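PDB 1JKM: brefeldin A esterase from Bacillus subtilis, which probably hydrolyses the ester bond of the macrolide lactone brefeldin A, as a serine hydrolase of the alpha/beta hydrolase family related to hormone-sensitive lipase. Local coordinates for residues 85-88 with 94-97; 206-211 with 272-277. All coordinates share one frame; numbering follows the deposited sequence.

Contact 1 and contact 2 sit in different layers of one alpha/beta hydrolase fold, their centres about 22 Å apart and their nearest atoms about 11 Å apart, without touching. Contact 1 (85-88 with 94-97) is a pairing of strands at one border of the central sheet; contact 2 (206-211 with 272-277) lies among the helices and loops, where the end of helix 194-208 meets a later loop. Helix 163-177 touches both: it covers I87, I95 and L97 of contact 1, and its L169 and L173 touch A206 and R211 of 206-211. Along the chain, contact 1 closes before contact 2 opens.

Contact 1: residues 85-88 with 94-97; sequences ETIL and EITL
The beta hairpin of strands 80-88 and 94-102 forms one border of the central sheet, and E85-L97 and I87-I95 are two of its antiparallel hydrogen-bonded pairs. Each is closed by two backbone bonds. In the first, E85 N gives to L97 O at 2.9 Å, and L97 N returns a bond to E85 O at 2.8 Å. In the second, I95 N reaches I87 O at 2.7 Å, whereas I87 N meets I95 O at a longer 3.1 Å. T86-T96 and L88-E94 are the non-hydrogen-bonded pairs; beside the bonds, T86 CA lies 3.4 Å from I95 O in a CA-H...O contact.

I87, I95 and L97 form a buried apolar patch on one face; E85 starts on the same face, but its side chain leads away from strand 94-97. I87 has CG1 between its backbone N and carbonyl carbon (chi1 67°), a rotation that brings this branch to 3.8 Å from CB of I95, while its CG2 branch faces CD1 of L97 more loosely. Beta-branched isoleucine suits an extended strand, and helix 163-177 covers the patch: W174 touches I87 and L97, A171 touches L97, and D167 touches I95.

On the other face the residues are more exposed. There the contact is diagonal: the methyl CG2 of T86, anti to the backbone N, lies 3.5 Å from CG of E94. The methylene part of the glutamate thus supplies the packing, and threonine and glutamate can tolerate water around their polar ends. T96 also bonds through its backbone with D148, next to strand 143-147. The arrangement is that of a two-stranded antiparallel hairpin leading into the otherwise largely parallel sheet of an alpha/beta hydrolase.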
loop_
_atom_site.group_PDB
_atom_site.type_symbol
_atom_site.label_atom_id
_atom_site.label_comp_id
_atom_site.label_asym_id
_atom_site.label_seq_id
_atom_site.Cartn_x
_atom_site.Cartn_y
_atom_site.Cartn_z
ATOM N N GLU B 85 -11.563 -29.726 20.597
ATOM C CA GLU B 85 -12.392 -30.103 21.730
ATOM C C GLU B 85 -13.841 -29.948 21.260
ATOM O O GLU B 85 -14.092 -29.162 20.345
ATOM C CB GLU B 85 -12.184 -29.250 22.961
ATOM C CG GLU B 85 -10.813 -29.264 23.584
ATOM C CD GLU B 85 -10.529 -30.368 24.577
ATOM O OE1 GLU B 85 -11.416 -31.197 24.873
ATOM O OE2 GLU B 85 -9.377 -30.399 25.081
ATOM N N THR B 86 -14.754 -30.736 21.820
ATOM C CA THR B 86 -16.167 -30.500 21.537
ATOM C C THR B 86 -16.884 -30.207 22.845
ATOM O O THR B 86 -16.551 -30.833 23.858
ATOM C CB THR B 86 -16.751 -31.746 20.850
ATOM O OG1 THR B 86 -16.012 -32.033 19.650
ATOM C CG2 THR B 86 -18.218 -31.550 20.536
ATOM N N ILE B 87 -17.674 -29.154 22.925
ATOM C CA ILE B 87 -18.576 -28.921 24.037
ATOM C C ILE B 87 -20.008 -28.850 23.526
ATOM O O ILE B 87 -20.225 -28.781 22.307
ATOM C CB ILE B 87 -18.226 -27.585 24.749
ATOM C CG1 ILE B 87 -18.515 -26.402 23.842
ATOM C CG2 ILE B 87 -16.773 -27.604 25.212
ATOM C CD1 ILE B 87 -18.242 -25.022 24.395
ATOM N N LEU B 88 -20.990 -28.824 24.418
ATOM C CA LEU B 88 -22.370 -28.628 23.984
ATOM C C LEU B 88 -22.883 -27.231 24.321
ATOM O O LEU B 88 -22.615 -26.720 25.404
ATOM C CB LEU B 88 -23.305 -29.655 24.635
ATOM C CG LEU B 88 -23.164 -31.098 24.135
ATOM C CD1 LEU B 88 -22.763 -32.014 25.276
ATOM C CD2 LEU B 88 -24.468 -31.544 23.495
ATOM N N GLU B 94 -23.498 -29.546 19.230
ATOM C CA GLU B 94 -22.059 -29.740 19.407
ATOM C C GLU B 94 -21.294 -28.511 18.902
ATOM O O GLU B 94 -21.608 -27.975 17.842
ATOM C CB GLU B 94 -21.545 -30.997 18.700
ATOM C CG GLU B 94 -21.484 -32.224 19.598
ATOM C CD GLU B 94 -21.416 -33.529 18.823
ATOM O OE1 GLU B 94 -20.644 -33.610 17.841
ATOM O OE2 GLU B 94 -22.136 -34.481 19.198
ATOM N N ILE B 95 -20.416 -28.007 19.762
ATOM C CA ILE B 95 -19.617 -26.829 19.354
ATOM C C ILE B 95 -18.158 -27.243 19.247
ATOM O O ILE B 95 -17.530 -27.637 20.236
ATOM C CB ILE B 95 -19.805 -25.635 20.300
ATOM C CG1 ILE B 95 -21.254 -25.140 20.374
ATOM C CG2 ILE B 95 -18.929 -24.469 19.805
ATOM C CD1 ILE B 95 -21.508 -24.153 21.486
ATOM N N THR B 96 -17.573 -27.192 18.039
ATOM C CA THR B 96 -16.138 -27.515 17.974
ATOM C C THR B 96 -15.294 -26.330 18.427
ATOM O O THR B 96 -15.534 -25.212 18.008
ATOM C CB THR B 96 -15.716 -27.899 16.543
ATOM O OG1 THR B 96 -16.653 -28.884 16.092
ATOM C CG2 THR B 96 -14.301 -28.437 16.512
ATOM N N LEU B 97 -14.309 -26.591 19.270
ATOM C CA LEU B 97 -13.269 -25.622 19.585
ATOM C C LEU B 97 -11.965 -26.082 18.944
ATOM O O LEU B 97 -11.580 -27.243 19.110
ATOM C CB LEU B 97 -13.076 -25.470 21.087
ATOM C CG LEU B 97 -14.284 -25.102 21.948
ATOM C CD1 LEU B 97 -13.842 -24.975 23.403
ATOM C CD2 LEU B 97 -14.974 -23.829 21.502
#

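Contact 2: residues 206-211 with 272-277; sequences AKRRGR and DPIAWP
One face of the R208 guanidinium is covered by I274, whose CD1 lies 3.7 Å above the plane and over its centre; at the edge, in the plane, sits water 1. CG1, the next atom back along the same branch of I274, comes within 3.6 Å of NH1 of R208 on the same covered face. P273 approaches obliquely, its CG 3.8 Å from NH2 of R208, with the two side chains crossing at about a right angle. Isoleucine and proline suit these places because they offer hydrocarbon to a flat cation without competing for its N-H groups.

R208 reaches the loop with a chain extended from CG to NE, and it and I274 come from opposite directions. For I274, chi1 of -48° sets CG1 opposite the carbonyl carbon, and chi2 of -72° bends CD1 over the arginine plane.

The polar end works at the rim of the group. NH1 of R208 donates to water 1 at 2.7 Å, and the water donates in turn to D272 OD1 at 2.9 Å, an indirect link between opposite charges that do not touch. NH2 makes its salt bridge with E284, so two acidic residues lie near the cation, one bonded directly and one through water, and probably offset its charge.

D272 OD1 has a second duty: it accepts from I274 N at 2.9 Å, met from above the carboxylate plane. This closes an Asx turn, which ties the carboxylate to the backbone carrying the covering isoleucine. I274 also rests on L204 and F161. On the arginine's side, helix 194-208 ends in a Schellman motif, with R211 N bonded to A206 O and G210, at positive phi, as the C-prime residue. The contact therefore joins a Schellman-capped helix end to an Asx turn within the alpha/beta hydrolase fold.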
loop_
_atom_site.group_PDB
_atom_site.type_symbol
_atom_site.label_atom_id
_atom_site.label_comp_id
_atom_site.label_asym_id
_atom_site.label_seq_id
_atom_site.Cartn_x
_atom_site.Cartn_y
_atom_site.Cartn_z
ATOM N N ALA B 206 -22.403 -12.046 29.180
ATOM C CA ALA B 206 -21.767 -12.518 30.387
ATOM C C ALA B 206 -22.054 -11.561 31.550
ATOM O O ALA B 206 -22.389 -12.076 32.626
ATOM C CB ALA B 206 -20.269 -12.735 30.224
ATOM N N LYS B 207 -21.989 -10.247 31.349
ATOM C CA LYS B 207 -22.324 -9.318 32.405
ATOM C C LYS B 207 -23.780 -9.449 32.899
ATOM O O LYS B 207 -24.045 -9.313 34.091
ATOM C CB LYS B 207 -22.101 -7.868 31.992
ATOM C CG LYS B 207 -22.342 -6.883 33.129
ATOM C CD LYS B 207 -21.805 -5.497 32.817
ATOM C CE LYS B 207 -22.943 -4.517 32.598
ATOM N NZ LYS B 207 -22.787 -3.278 33.395
ATOM N N ARG B 208 -24.717 -9.607 31.977
ATOM C CA ARG B 208 -26.112 -9.785 32.336
ATOM C C ARG B 208 -26.340 -11.057 33.139
ATOM O O ARG B 208 -27.085 -11.016 34.124
ATOM C CB ARG B 208 -26.971 -9.826 31.077
ATOM C CG ARG B 208 -27.081 -8.428 30.499
ATOM C CD ARG B 208 -28.108 -8.483 29.363
ATOM N NE ARG B 208 -28.226 -7.123 28.831
ATOM C CZ ARG B 208 -29.114 -6.867 27.886
ATOM N NH1 ARG B 208 -29.864 -7.881 27.465
ATOM N NH2 ARG B 208 -29.165 -5.630 27.439
ATOM N N ARG B 209 -25.598 -12.110 32.852
ATOM C CA ARG B 209 -25.800 -13.396 33.483
ATOM C C ARG B 209 -24.895 -13.568 34.686
ATOM O O ARG B 209 -24.767 -14.684 35.178
ATOM C CB ARG B 209 -25.612 -14.519 32.455
ATOM C CG ARG B 209 -26.601 -14.331 31.305
ATOM C CD ARG B 209 -26.927 -15.643 30.606
ATOM N NE ARG B 209 -27.938 -15.397 29.560
ATOM C CZ ARG B 209 -27.940 -16.086 28.413
ATOM N NH1 ARG B 209 -27.027 -17.023 28.168
ATOM N NH2 ARG B 209 -28.875 -15.801 27.524
ATOM N N GLY B 210 -24.217 -12.516 35.138
ATOM C CA GLY B 210 -23.377 -12.587 36.317
ATOM C C GLY B 210 -22.060 -13.295 36.127
ATOM O O GLY B 210 -21.507 -13.752 37.140
ATOM N N ARG B 211 -21.530 -13.450 34.893
ATOM C CA ARG B 211 -20.235 -14.127 34.800
ATOM C C ARG B 211 -19.241 -13.260 34.007
ATOM O O ARG B 211 -18.330 -13.792 33.379
ATOM C CB ARG B 211 -20.272 -15.568 34.330
ATOM C CG ARG B 211 -20.400 -16.528 35.550
ATOM C CD ARG B 211 -20.201 -17.974 35.241
ATOM N NE ARG B 211 -18.839 -18.402 34.936
ATOM C CZ ARG B 211 -18.571 -19.621 34.462
ATOM N NH1 ARG B 211 -19.593 -20.470 34.277
ATOM N NH2 ARG B 211 -17.324 -20.003 34.177
ATOM N N ASP B 272 -31.531 -3.619 20.002
ATOM C CA ASP B 272 -31.019 -4.469 21.059
ATOM C C ASP B 272 -29.493 -4.530 21.045
ATOM O O ASP B 272 -28.907 -5.212 20.200
ATOM C CB ASP B 272 -31.595 -5.870 20.843
ATOM C CG ASP B 272 -31.222 -6.917 21.838
ATOM O OD1 ASP B 272 -30.326 -6.705 22.680
ATOM O OD2 ASP B 272 -31.806 -8.037 21.834
ATOM N N PRO B 273 -28.864 -4.117 22.135
ATOM C CA PRO B 273 -27.414 -4.084 22.271
ATOM C C PRO B 273 -26.746 -5.435 22.237
ATOM O O PRO B 273 -25.555 -5.483 21.900
ATOM C CB PRO B 273 -27.164 -3.449 23.650
ATOM C CG PRO B 273 -28.488 -3.568 24.334
ATOM C CD PRO B 273 -29.457 -3.259 23.202
ATOM N N ILE B 274 -27.437 -6.540 22.578
ATOM C CA ILE B 274 -26.796 -7.848 22.397
ATOM C C ILE B 274 -26.675 -8.227 20.933
ATOM O O ILE B 274 -25.831 -9.074 20.572
ATOM C CB ILE B 274 -27.531 -8.935 23.206
ATOM C CG1 ILE B 274 -27.760 -8.409 24.629
ATOM C CG2 ILE B 274 -26.786 -10.260 23.199
ATOM C CD1 ILE B 274 -26.543 -8.322 25.505
ATOM N N ALA B 275 -27.582 -7.782 20.096
ATOM C CA ALA B 275 -27.505 -7.993 18.666
ATOM C C ALA B 275 -26.567 -6.958 18.038
ATOM O O ALA B 275 -25.791 -7.276 17.129
ATOM C CB ALA B 275 -28.866 -7.820 17.976
ATOM N N TRP B 276 -26.773 -5.692 18.420
ATOM C CA TRP B 276 -26.131 -4.560 17.774
ATOM C C TRP B 276 -25.600 -3.628 18.875
ATOM O O TRP B 276 -26.190 -2.635 19.291
ATOM C CB TRP B 276 -27.041 -3.761 16.811
ATOM C CG TRP B 276 -27.615 -4.635 15.733
ATOM C CD1 TRP B 276 -28.927 -5.055 15.660
ATOM C CD2 TRP B 276 -26.932 -5.229 14.622
ATOM N NE1 TRP B 276 -29.097 -5.871 14.563
ATOM C CE2 TRP B 276 -27.883 -5.991 13.904
ATOM C CE3 TRP B 276 -25.603 -5.194 14.160
ATOM C CZ2 TRP B 276 -27.559 -6.704 12.762
ATOM C CZ3 TRP B 276 -25.287 -5.905 13.008
ATOM C CH2 TRP B 276 -26.254 -6.654 12.317
ATOM N N PRO B 277 -24.416 -3.932 19.401
ATOM C CA PRO B 277 -23.769 -3.204 20.480
ATOM C C PRO B 277 -23.492 -1.736 20.250
ATOM O O PRO B 277 -23.431 -1.006 21.282
ATOM C CB PRO B 277 -22.455 -3.955 20.705
ATOM C CG PRO B 277 -22.756 -5.348 20.226
ATOM C CD PRO B 277 -23.599 -5.113 19.002
HETATM O O HOH W 1 -31.201 -6.783 25.404
#